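Local coordinates for protein arginine decarboxylase (Campylobacter jejuni subsp. jejuni, PDB 3NZP) that probably catalyses the pyridoxal-phosphate-dependent decarboxylation of arginine to agmatine, an early step in the biosynthesis of polyamines such as spermidine, at residues Asn65-Ala69 / Leu292-Asn297; Lys86-Tyr90 / Gly517-Val522; Leu358-Leu362 / His384-Ile388; Val436-Val442 / Arg474-Asp480. All blocks are in the same frame, centred on the assembly; numbering follows the deposited sequence.

How the contacts relate
Contacts 1 and 2 both involve the cofactor-binding barrel. Contact 1 packs two of its outer helices and is partly buried, with alanines and aromatic rings together and an arginine laid along the partner helix. Contact 2 is buried near the centre of the chain. It joins a barrel loop to a C-terminal loop beside the cofactor and relies on hydrogen bonds. Contacts 3 and 4 lie outside the barrel. Contact 3 is far out in the helical bundle, held by aliphatic packing and a histidine ring under a glutamate. Contact 4 is a largely buried strand pairing in the beta domain, with backbone bonds, an ion pair and a tryptophan face. Contacts 2 and 4 also touch the second subunit.

Contact 1. Residues Asn65-Ala69 / Leu292-Asn297; sequences NFNKA and LREYAN
R293 lies along one side of helix 52-72, across from N65, K68 and A69. Its chain starts anti to the backbone N (chi1 -174°) and bends at chi2, which brings the far end back to the partner helix. CB, CG and CD pass the N65 side chain. NE sits near the backbone of A69. R293 NE donates to N297 OD1 at 2.9 Å, one turn further along its own helix, and the oxygen lies in the guanidinium plane. CZ has K68 CB over one face, and NH2 lies by the same K68 CB. NH1 comes near K68 O, but the angle is poor. The main partner of NH1 is E72, which forms a salt bridge with it.

Both helices pack on the outside of the parallel eight-stranded barrel of the pyridoxal-binding domain, a TIM-barrel fold. The axes of the two segments cross at -49° and come within 8.5 Å. Small residues fill the middle. A69 CB meets A296 CB at 3.7 Å. A296 CB also stands over the centre of the F66 ring, 3.8 Å from its centroid, a CH-pi contact. The Y295 ring meets F66 rim to rim, with the planes at 83°. F66 CZ is 3.5 Å from Y295 CE1. F66 also stacks on F79 and reaches I317 and I319 of the barrel strand 316-319. L292 CD1 and CD2 lie against N65 CB, 4.0 Å from each methyl.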
# COMPACT_ATOMS: atom_id res chain seq x y z
N ASN B 65 -27.43 4.34 19.03
CA ASN B 65 -26.90 3.68 20.21
C ASN B 65 -26.44 4.63 21.30
O ASN B 65 -26.72 4.41 22.48
CB ASN B 65 -25.73 2.78 19.84
CG ASN B 65 -26.19 1.49 19.25
OD1 ASN B 65 -26.62 1.44 18.10
ND2 ASN B 65 -26.14 0.42 20.05
N PHE B 66 -25.72 5.68 20.93
CA PHE B 66 -25.24 6.60 21.93
C PHE B 66 -26.38 7.34 22.60
O PHE B 66 -26.28 7.73 23.76
CB PHE B 66 -24.21 7.58 21.34
CG PHE B 66 -22.79 7.13 21.53
CD1 PHE B 66 -22.14 7.38 22.73
CD2 PHE B 66 -22.13 6.41 20.54
CE1 PHE B 66 -20.85 6.90 22.95
CE2 PHE B 66 -20.84 5.92 20.75
CZ PHE B 66 -20.19 6.16 21.95
N ASN B 67 -27.49 7.51 21.90
CA ASN B 67 -28.60 8.20 22.54
C ASN B 67 -29.28 7.26 23.53
O ASN B 67 -29.55 7.63 24.67
CB ASN B 67 -29.58 8.74 21.51
CG ASN B 67 -29.10 10.03 20.90
OD1 ASN B 67 -28.38 10.80 21.55
ND2 ASN B 67 -29.48 10.27 19.64
N LYS B 68 -29.52 6.03 23.09
CA LYS B 68 -30.15 5.05 23.95
C LYS B 68 -29.24 4.78 25.14
O LYS B 68 -29.70 4.51 26.24
CB LYS B 68 -30.43 3.77 23.16
CG LYS B 68 -31.40 4.03 22.02
CD LYS B 68 -32.09 2.79 21.50
CE LYS B 68 -31.16 1.90 20.71
NZ LYS B 68 -31.91 0.75 20.13
N ALA B 69 -27.93 4.89 24.94
CA ALA B 69 -27.01 4.67 26.03
C ALA B 69 -27.06 5.84 26.98
O ALA B 69 -26.95 5.68 28.20
CB ALA B 69 -25.59 4.52 25.51
N LEU B 292 -21.67 -2.37 19.53
CA LEU B 292 -21.71 -0.91 19.48
C LEU B 292 -22.34 -0.38 20.77
O LEU B 292 -21.81 0.54 21.40
CB LEU B 292 -22.54 -0.43 18.28
CG LEU B 292 -22.22 0.96 17.74
CD1 LEU B 292 -23.39 1.44 16.89
CD2 LEU B 292 -21.97 1.95 18.86
N ARG B 293 -23.45 -0.99 21.17
CA ARG B 293 -24.16 -0.60 22.38
C ARG B 293 -23.25 -0.71 23.60
O ARG B 293 -23.26 0.16 24.48
CB ARG B 293 -25.42 -1.47 22.57
CG ARG B 293 -26.32 -1.05 23.73
CD ARG B 293 -26.70 0.42 23.62
NE ARG B 293 -27.36 0.94 24.82
CZ ARG B 293 -28.67 0.88 25.06
NH1 ARG B 293 -29.14 1.39 26.19
NH2 ARG B 293 -29.50 0.34 24.18
N GLU B 294 -22.45 -1.77 23.65
CA GLU B 294 -21.52 -1.98 24.74
C GLU B 294 -20.52 -0.83 24.78
O GLU B 294 -20.22 -0.26 25.83
CB GLU B 294 -20.79 -3.31 24.57
CG GLU B 294 -19.82 -3.59 25.68
CD GLU B 294 -19.28 -5.02 25.67
OE1 GLU B 294 -18.55 -5.37 26.62
OE2 GLU B 294 -19.58 -5.78 24.72
N TYR B 295 -20.00 -0.48 23.60
CA TYR B 295 -19.06 0.61 23.48
C TYR B 295 -19.72 1.88 24.00
O TYR B 295 -19.16 2.61 24.82
CB TYR B 295 -18.63 0.75 22.02
CG TYR B 295 -17.75 1.93 21.73
CD1 TYR B 295 -18.28 3.11 21.22
CD2 TYR B 295 -16.38 1.87 21.96
CE1 TYR B 295 -17.47 4.20 20.95
CE2 TYR B 295 -15.56 2.96 21.69
CZ TYR B 295 -16.11 4.12 21.19
OH TYR B 295 -15.32 5.23 20.94
N ALA B 296 -20.94 2.15 23.54
CA ALA B 296 -21.65 3.34 23.97
C ALA B 296 -21.95 3.30 25.48
O ALA B 296 -21.61 4.24 26.20
CB ALA B 296 -22.95 3.51 23.17
N ASN B 297 -22.56 2.22 25.96
CA ASN B 297 -22.86 2.14 27.39
C ASN B 297 -21.59 2.36 28.21
O ASN B 297 -21.60 3.13 29.17
CB ASN B 297 -23.47 0.78 27.75
CG ASN B 297 -24.85 0.60 27.18
OD1 ASN B 297 -25.61 1.55 27.05
ND2 ASN B 297 -25.19 -0.64 26.85

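Contact 2. Residues Lys86-Tyr90 / Gly517-Val522; sequences KVNQY and GAYQEV. With PLP (pyridoxal-5'-phosphate), chain E.
N88 reaches across to two acceptors with one amide nitrogen. Its CG is anti to the backbone N (chi1 -171°), which sends ND2 toward the 517-522 loop. N88 ND2 donates to G517 O at 3.2 Å, nearly straight, with the oxygen in the amide plane. N88 ND2 also donates to E521 OE2 at 3.1 Å, met from above the carboxylate plane. The same carboxylate is held by R50 in a salt bridge and by H532 through OE1. N88 OD1 accepts from Y90 N at 2.8 Å, an Asx turn. Y519 N donates to V87 O at 2.8 Å. The Y519 hydroxyl OH donates to phosphate oxygen O3P of PLP at 2.6 Å. V87 CB covers one face of the Y519 ring, and K86 CD lies at its edge. E521 CB packs over a face of Y90. Q89 NE2 bonds to L85 O, and Q89 O accepts from Y565 of the second subunit. PLP is also hydrogen-bonded to S236 OG and to the backbone N of G274, G322 and R323. This is the cofactor site of a class-II decarboxylase, where a C-terminal tyrosine meets the loop of K86, predicted to carry the cofactor as a Schiff base but not linked to it here.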
# COMPACT_ATOMS: atom_id res chain seq x y z
N LYS B 86 -9.67 11.29 6.50
CA LYS B 86 -8.55 10.42 6.18
C LYS B 86 -8.92 8.97 5.82
O LYS B 86 -8.16 8.31 5.13
CB LYS B 86 -7.53 10.42 7.32
CG LYS B 86 -7.84 9.48 8.45
CD LYS B 86 -6.88 8.32 8.48
CE LYS B 86 -5.46 8.76 8.81
NZ LYS B 86 -5.31 9.44 10.13
N VAL B 87 -10.08 8.47 6.26
CA VAL B 87 -10.44 7.08 5.93
C VAL B 87 -11.05 6.95 4.54
O VAL B 87 -11.18 5.84 4.02
CB VAL B 87 -11.45 6.44 6.97
CG1 VAL B 87 -11.07 6.83 8.37
CG2 VAL B 87 -12.88 6.84 6.65
N ASN B 88 -11.42 8.08 3.95
CA ASN B 88 -11.99 8.11 2.61
C ASN B 88 -12.35 9.52 2.22
O ASN B 88 -13.30 10.08 2.77
CB ASN B 88 -13.24 7.25 2.53
CG ASN B 88 -13.72 7.08 1.11
OD1 ASN B 88 -13.60 8.00 0.30
ND2 ASN B 88 -14.25 5.90 0.80
N GLN B 89 -11.63 10.11 1.28
CA GLN B 89 -11.95 11.48 0.89
C GLN B 89 -12.67 11.58 -0.43
O GLN B 89 -12.93 12.68 -0.91
CB GLN B 89 -10.69 12.33 0.82
CG GLN B 89 -9.85 12.29 2.05
CD GLN B 89 -8.59 11.48 1.82
OE1 GLN B 89 -7.84 11.74 0.88
NE2 GLN B 89 -8.35 10.50 2.69
N TYR B 90 -12.99 10.44 -1.03
CA TYR B 90 -13.67 10.45 -2.31
C TYR B 90 -15.04 11.11 -2.24
O TYR B 90 -15.83 10.81 -1.35
CB TYR B 90 -13.76 9.03 -2.86
CG TYR B 90 -12.44 8.56 -3.45
CD1 TYR B 90 -12.27 8.43 -4.82
CD2 TYR B 90 -11.34 8.32 -2.63
CE1 TYR B 90 -11.04 8.08 -5.38
CE2 TYR B 90 -10.11 7.97 -3.17
CZ TYR B 90 -9.96 7.85 -4.54
OH TYR B 90 -8.73 7.54 -5.08
N GLY B 517 -15.38 -0.08 1.84
CA GLY B 517 -15.55 1.36 1.75
C GLY B 517 -14.67 2.21 2.66
O GLY B 517 -14.82 3.42 2.72
N ALA B 518 -13.75 1.59 3.37
CA ALA B 518 -12.90 2.37 4.25
C ALA B 518 -11.41 2.06 4.04
O ALA B 518 -11.00 0.90 3.99
CB ALA B 518 -13.29 2.14 5.68
N TYR B 519 -10.61 3.11 3.90
CA TYR B 519 -9.18 2.93 3.73
C TYR B 519 -8.71 2.19 2.46
O TYR B 519 -7.52 2.16 2.19
CB TYR B 519 -8.62 2.23 4.96
CG TYR B 519 -8.64 3.09 6.18
CD1 TYR B 519 -8.00 4.33 6.18
CD2 TYR B 519 -9.24 2.65 7.37
CE1 TYR B 519 -7.94 5.11 7.32
CE2 TYR B 519 -9.19 3.42 8.53
CZ TYR B 519 -8.53 4.65 8.50
OH TYR B 519 -8.39 5.41 9.63
N GLN B 520 -9.59 1.59 1.67
CA GLN B 520 -9.11 0.87 0.50
C GLN B 520 -8.82 1.73 -0.69
O GLN B 520 -7.78 1.61 -1.33
CB GLN B 520 -10.10 -0.19 0.09
CG GLN B 520 -10.37 -1.10 1.22
CD GLN B 520 -9.09 -1.64 1.79
OE1 GLN B 520 -8.41 -2.44 1.15
NE2 GLN B 520 -8.73 -1.18 3.00
N GLU B 521 -9.75 2.61 -1.02
CA GLU B 521 -9.56 3.47 -2.16
C GLU B 521 -8.40 4.42 -1.93
O GLU B 521 -7.60 4.64 -2.85
CB GLU B 521 -10.84 4.24 -2.44
CG GLU B 521 -12.09 3.39 -2.39
CD GLU B 521 -13.29 4.18 -2.78
OE1 GLU B 521 -13.33 4.67 -3.93
OE2 GLU B 521 -14.20 4.33 -1.93
N VAL B 522 -8.31 4.97 -0.72
CA VAL B 522 -7.23 5.91 -0.37
C VAL B 522 -5.88 5.23 -0.43
O VAL B 522 -4.85 5.86 -0.68
CB VAL B 522 -7.42 6.52 1.06
CG1 VAL B 522 -8.33 7.74 1.00
CG2 VAL B 522 -8.00 5.49 2.00
N1 PLP E . -9.28 10.20 14.84
C2 PLP E . -8.04 10.58 14.55
C2A PLP E . -7.43 11.73 15.30
C3 PLP E . -7.30 9.92 13.52
O3 PLP E . -6.02 10.31 13.21
C4 PLP E . -7.94 8.80 12.83
C4A PLP E . -7.23 8.07 11.76
C5 PLP E . -9.29 8.45 13.20
C6 PLP E . -9.91 9.18 14.22
C5A PLP E . -10.05 7.30 12.52
O4P PLP E . -10.08 6.13 13.35
P PLP E . -10.91 4.97 12.57
O1P PLP E . -11.19 3.88 13.52
O2P PLP E . -12.29 5.53 12.00
O3P PLP E . -10.03 4.40 11.36

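Contact 3. Residues Leu358-Leu362 / His384-Ile388; sequences LIDEL and HLESI
The H384 imidazole is the main flat group, and one face of it meets E361. E361 OE1 sits over that face at its CE1-NE2 side, 3.0 Å from H384 CE1. It is near NE2 too, but the angle is too poor for a hydrogen bond. The carboxylate and ring planes are 54° apart, and the two side chains cross at about a right angle. E361 CB also lies near the ring, 3.7 Å from H384 NE2. L358 CD2 approaches the ring obliquely, 3.8 Å from H384 ND1. H384 CG is anti to the carbonyl carbon (chi1 -68°), and its CB points to helix 357-368, which carries the imidazole to E361.

The two segments belong to the helical bundle domain of arginine decarboxylases. Helices 357-368 and 374-392 run nearly antiparallel, at 160°, and the axes of the two segments come within 9.6 Å. They are consecutive helices, so the pair forms an antiparallel helical hairpin. Helix 399-420 packs on the second of them: its A405 touches L385 and I388.

Next to the histidine the packing is aliphatic. L358 and I388 lie alongside each other, pointing opposite ways, with L358 CB 3.6 Å from I388 CG1. L358 CD1 rests on S387 CB. L362 and I388 meet tip to tip, with L362 CD1 3.8 Å from I388 CD1. I359 CG2 comes to the same I388 CD1 from the side, its chain at about a right angle to that of I388. L362 CG and CD2 lie along H384 CB.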
# COMPACT_ATOMS: atom_id res chain seq x y z
N LEU B 358 10.49 -45.91 -10.17
CA LEU B 358 9.71 -45.02 -9.33
C LEU B 358 8.28 -44.85 -9.79
O LEU B 358 7.36 -45.11 -9.01
CB LEU B 358 10.39 -43.66 -9.23
CG LEU B 358 11.41 -43.61 -8.09
CD1 LEU B 358 12.18 -42.30 -8.07
CD2 LEU B 358 10.65 -43.81 -6.80
N ILE B 359 8.06 -44.41 -11.02
CA ILE B 359 6.67 -44.21 -11.45
C ILE B 359 5.97 -45.57 -11.53
O ILE B 359 4.75 -45.65 -11.38
CB ILE B 359 6.52 -43.38 -12.81
CG1 ILE B 359 6.25 -44.31 -13.97
CG2 ILE B 359 7.78 -42.56 -13.11
CD1 ILE B 359 7.34 -45.29 -14.14
N ASP B 360 6.73 -46.64 -11.74
CA ASP B 360 6.12 -47.97 -11.78
C ASP B 360 5.42 -48.24 -10.45
O ASP B 360 4.29 -48.72 -10.42
CB ASP B 360 7.17 -49.04 -12.03
CG ASP B 360 7.25 -49.44 -13.48
OD1 ASP B 360 6.19 -49.38 -14.15
OD2 ASP B 360 8.35 -49.82 -13.94
N GLU B 361 6.11 -47.92 -9.36
CA GLU B 361 5.55 -48.09 -8.04
C GLU B 361 4.32 -47.19 -7.92
O GLU B 361 3.30 -47.59 -7.37
CB GLU B 361 6.59 -47.71 -6.99
CG GLU B 361 7.97 -48.10 -7.42
CD GLU B 361 8.99 -48.09 -6.30
OE1 GLU B 361 8.99 -47.12 -5.50
OE2 GLU B 361 9.80 -49.03 -6.24
N LEU B 362 4.42 -45.98 -8.45
CA LEU B 362 3.27 -45.10 -8.39
C LEU B 362 2.06 -45.79 -9.02
O LEU B 362 0.94 -45.62 -8.54
CB LEU B 362 3.56 -43.77 -9.09
CG LEU B 362 4.37 -42.76 -8.28
CD1 LEU B 362 4.90 -41.66 -9.17
CD2 LEU B 362 3.51 -42.19 -7.18
N HIS B 384 7.40 -40.79 -3.53
CA HIS B 384 7.82 -41.16 -4.88
C HIS B 384 7.93 -39.95 -5.81
O HIS B 384 8.93 -39.79 -6.54
CB HIS B 384 6.88 -42.22 -5.45
CG HIS B 384 6.98 -43.54 -4.74
ND1 HIS B 384 8.07 -43.89 -3.98
CD2 HIS B 384 6.15 -44.61 -4.73
CE1 HIS B 384 7.91 -45.12 -3.53
NE2 HIS B 384 6.75 -45.58 -3.97
N LEU B 385 6.91 -39.09 -5.78
CA LEU B 385 6.90 -37.89 -6.60
C LEU B 385 8.11 -37.03 -6.24
O LEU B 385 8.75 -36.44 -7.12
CB LEU B 385 5.62 -37.10 -6.36
CG LEU B 385 5.51 -35.77 -7.12
CD1 LEU B 385 5.50 -36.01 -8.62
CD2 LEU B 385 4.24 -35.08 -6.70
N GLU B 386 8.43 -37.00 -4.95
CA GLU B 386 9.56 -36.22 -4.47
C GLU B 386 10.88 -36.79 -4.99
O GLU B 386 11.78 -36.03 -5.38
CB GLU B 386 9.58 -36.17 -2.94
CG GLU B 386 8.93 -34.92 -2.36
CD GLU B 386 9.35 -33.64 -3.10
OE1 GLU B 386 10.57 -33.44 -3.34
OE2 GLU B 386 8.45 -32.83 -3.44
N SER B 387 11.00 -38.11 -5.01
CA SER B 387 12.21 -38.75 -5.51
C SER B 387 12.32 -38.53 -7.01
O SER B 387 13.42 -38.29 -7.53
CB SER B 387 12.21 -40.24 -5.19
OG SER B 387 12.37 -40.47 -3.80
N ILE B 388 11.20 -38.60 -7.73
CA ILE B 388 11.26 -38.39 -9.17
C ILE B 388 11.70 -36.98 -9.49
O ILE B 388 12.59 -36.76 -10.32
CB ILE B 388 9.91 -38.66 -9.84
CG1 ILE B 388 9.64 -40.15 -9.76
CG2 ILE B 388 9.95 -38.31 -11.31
CD1 ILE B 388 8.32 -40.49 -10.35

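Contact 4. Residues Val436-Val442 / Arg474-Asp480; sequences VQERYLV and RSASIWD
This is a parallel strand pairing in the beta domain, between segment 436-442, mostly strand 438-442, and segment 474-480, which ends in the short strand 479-480. L441 pairs with W479 in a parallel bridge, bonded through its neighbours Y440 and V442. W479 N donates to Y440 O at 2.9 Å, and V442 N donates to W479 O at 3.0 Å. Toward R474 the pairing is looser. E438 and A476 form a single bridge, and the bonds of E438 N to S475 O and of S477 N to E438 O are weak. At that end Q437 N is held by S475 OG at 2.7 Å, and weakly by S475 O. The serine hydroxyl lies between its backbone N and carbonyl carbon (chi1 62°), turned to the partner strand.

R474 stacks on E438, with the guanidinium and carboxylate planes only 11° apart. E438 OE1 is 3.3 Å from R474 NE, well out of the guanidinium plane, and the salt bridge is one of charge alone. R474 NH1 has its own ion pair with D501. R439 CB makes a CH-pi contact over one face of W479, 3.4 Å from the centroid of the six-membered ring. L441 CD1 meets the edge of the indole at its five-membered ring, 3.3 Å from W479 CD1. W479 also meets F204 of the second subunit edge-to-face. A476 CB lies against Y440 CE1, I478 CG2 against Y440 CB, and V442 CG2 against I478 CB. Strand 330-341 pairs antiparallel with 438-442, extending this pair into the mixed sheet of the beta domain, beside the subunit interface.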
# COMPACT_ATOMS: atom_id res chain seq x y z
N VAL B 436 -6.24 -26.77 -3.83
CA VAL B 436 -7.62 -26.29 -3.85
C VAL B 436 -8.36 -26.85 -5.06
O VAL B 436 -7.75 -27.28 -6.03
CB VAL B 436 -7.69 -24.76 -3.93
CG1 VAL B 436 -6.89 -24.13 -2.82
CG2 VAL B 436 -7.19 -24.28 -5.29
N GLN B 437 -9.69 -26.84 -4.99
CA GLN B 437 -10.52 -27.33 -6.07
C GLN B 437 -10.23 -26.55 -7.35
O GLN B 437 -9.86 -27.13 -8.37
CB GLN B 437 -12.01 -27.18 -5.71
CG GLN B 437 -12.57 -28.24 -4.77
CD GLN B 437 -12.68 -29.60 -5.43
OE1 GLN B 437 -11.70 -30.11 -6.00
NE2 GLN B 437 -13.87 -30.19 -5.37
N GLU B 438 -10.42 -25.23 -7.28
CA GLU B 438 -10.19 -24.34 -8.41
C GLU B 438 -9.77 -22.94 -7.98
O GLU B 438 -10.10 -22.48 -6.89
CB GLU B 438 -11.46 -24.24 -9.27
CG GLU B 438 -11.92 -25.56 -9.84
CD GLU B 438 -13.14 -25.41 -10.72
OE1 GLU B 438 -14.14 -24.83 -10.24
OE2 GLU B 438 -13.09 -25.87 -11.88
N ARG B 439 -9.03 -22.27 -8.87
CA ARG B 439 -8.55 -20.91 -8.63
C ARG B 439 -9.33 -19.99 -9.56
O ARG B 439 -9.15 -20.06 -10.77
CB ARG B 439 -7.07 -20.82 -8.94
CG ARG B 439 -6.18 -21.46 -7.89
CD ARG B 439 -5.45 -22.70 -8.38
NE ARG B 439 -4.01 -22.58 -8.14
CZ ARG B 439 -3.17 -23.59 -7.94
NH1 ARG B 439 -3.62 -24.84 -7.95
NH2 ARG B 439 -1.88 -23.35 -7.75
N TYR B 440 -10.19 -19.14 -8.99
CA TYR B 440 -11.00 -18.21 -9.77
C TYR B 440 -10.27 -16.91 -10.04
O TYR B 440 -9.92 -16.18 -9.11
CB TYR B 440 -12.32 -17.91 -9.07
CG TYR B 440 -13.22 -19.11 -8.86
CD1 TYR B 440 -12.83 -20.17 -8.04
CD2 TYR B 440 -14.47 -19.18 -9.47
CE1 TYR B 440 -13.66 -21.27 -7.83
CE2 TYR B 440 -15.31 -20.28 -9.27
CZ TYR B 440 -14.90 -21.31 -8.45
OH TYR B 440 -15.73 -22.39 -8.23
N LEU B 441 -10.06 -16.61 -11.31
CA LEU B 441 -9.38 -15.40 -11.74
C LEU B 441 -10.41 -14.28 -11.85
O LEU B 441 -11.26 -14.31 -12.73
CB LEU B 441 -8.73 -15.65 -13.09
CG LEU B 441 -7.95 -14.47 -13.68
CD1 LEU B 441 -6.67 -14.28 -12.88
CD2 LEU B 441 -7.63 -14.74 -15.14
N VAL B 442 -10.33 -13.30 -10.94
CA VAL B 442 -11.27 -12.19 -10.94
C VAL B 442 -10.70 -10.95 -11.59
O VAL B 442 -9.55 -10.57 -11.35
CB VAL B 442 -11.69 -11.79 -9.51
CG1 VAL B 442 -13.13 -11.28 -9.51
CG2 VAL B 442 -11.54 -12.96 -8.56
N ARG B 474 -16.78 -26.16 -4.46
CA ARG B 474 -15.43 -25.98 -4.96
C ARG B 474 -14.56 -25.18 -4.01
O ARG B 474 -14.73 -23.97 -3.88
CB ARG B 474 -15.48 -25.25 -6.31
CG ARG B 474 -15.93 -26.11 -7.48
CD ARG B 474 -14.84 -27.07 -7.88
NE ARG B 474 -15.13 -27.75 -9.14
CZ ARG B 474 -14.28 -28.54 -9.78
NH1 ARG B 474 -14.63 -29.12 -10.92
NH2 ARG B 474 -13.07 -28.76 -9.28
N SER B 475 -13.63 -25.85 -3.33
CA SER B 475 -12.75 -25.14 -2.41
C SER B 475 -11.93 -24.18 -3.28
O SER B 475 -10.98 -24.58 -3.94
CB SER B 475 -11.82 -26.12 -1.68
OG SER B 475 -10.98 -26.81 -2.58
N ALA B 476 -12.32 -22.91 -3.26
CA ALA B 476 -11.66 -21.91 -4.09
C ALA B 476 -10.60 -21.03 -3.44
O ALA B 476 -10.51 -20.92 -2.21
CB ALA B 476 -12.73 -21.03 -4.73
N SER B 477 -9.80 -20.39 -4.28
CA SER B 477 -8.77 -19.46 -3.84
C SER B 477 -8.67 -18.45 -4.97
O SER B 477 -7.86 -18.61 -5.88
CB SER B 477 -7.45 -20.18 -3.62
OG SER B 477 -7.09 -20.93 -4.76
N ILE B 478 -9.52 -17.43 -4.91
CA ILE B 478 -9.57 -16.40 -5.94
C ILE B 478 -8.35 -15.49 -6.04
O ILE B 478 -7.85 -15.01 -5.03
CB ILE B 478 -10.80 -15.48 -5.74
CG1 ILE B 478 -10.71 -14.77 -4.40
CG2 ILE B 478 -12.08 -16.30 -5.74
CD1 ILE B 478 -11.96 -13.96 -4.09
N TRP B 479 -7.87 -15.28 -7.26
CA TRP B 479 -6.72 -14.41 -7.47
C TRP B 479 -6.99 -13.40 -8.59
O TRP B 479 -7.76 -13.68 -9.51
CB TRP B 479 -5.46 -15.23 -7.76
CG TRP B 479 -5.56 -16.19 -8.89
CD1 TRP B 479 -6.15 -15.97 -10.11
CD2 TRP B 479 -4.92 -17.47 -8.98
NE1 TRP B 479 -5.92 -17.04 -10.95
CE2 TRP B 479 -5.17 -17.97 -10.28
CE3 TRP B 479 -4.17 -18.25 -8.09
CZ2 TRP B 479 -4.69 -19.21 -10.72
CZ3 TRP B 479 -3.69 -19.48 -8.52
CH2 TRP B 479 -3.95 -19.95 -9.83
N ASP B 480 -6.37 -12.23 -8.50
CA ASP B 480 -6.57 -11.19 -9.49
C ASP B 480 -5.64 -11.33 -10.70
O ASP B 480 -4.71 -12.14 -10.69
CB ASP B 480 -6.39 -9.81 -8.86
CG ASP B 480 -4.94 -9.46 -8.60
OD1 ASP B 480 -4.67 -8.35 -8.09
OD2 ASP B 480 -4.06 -10.30 -8.91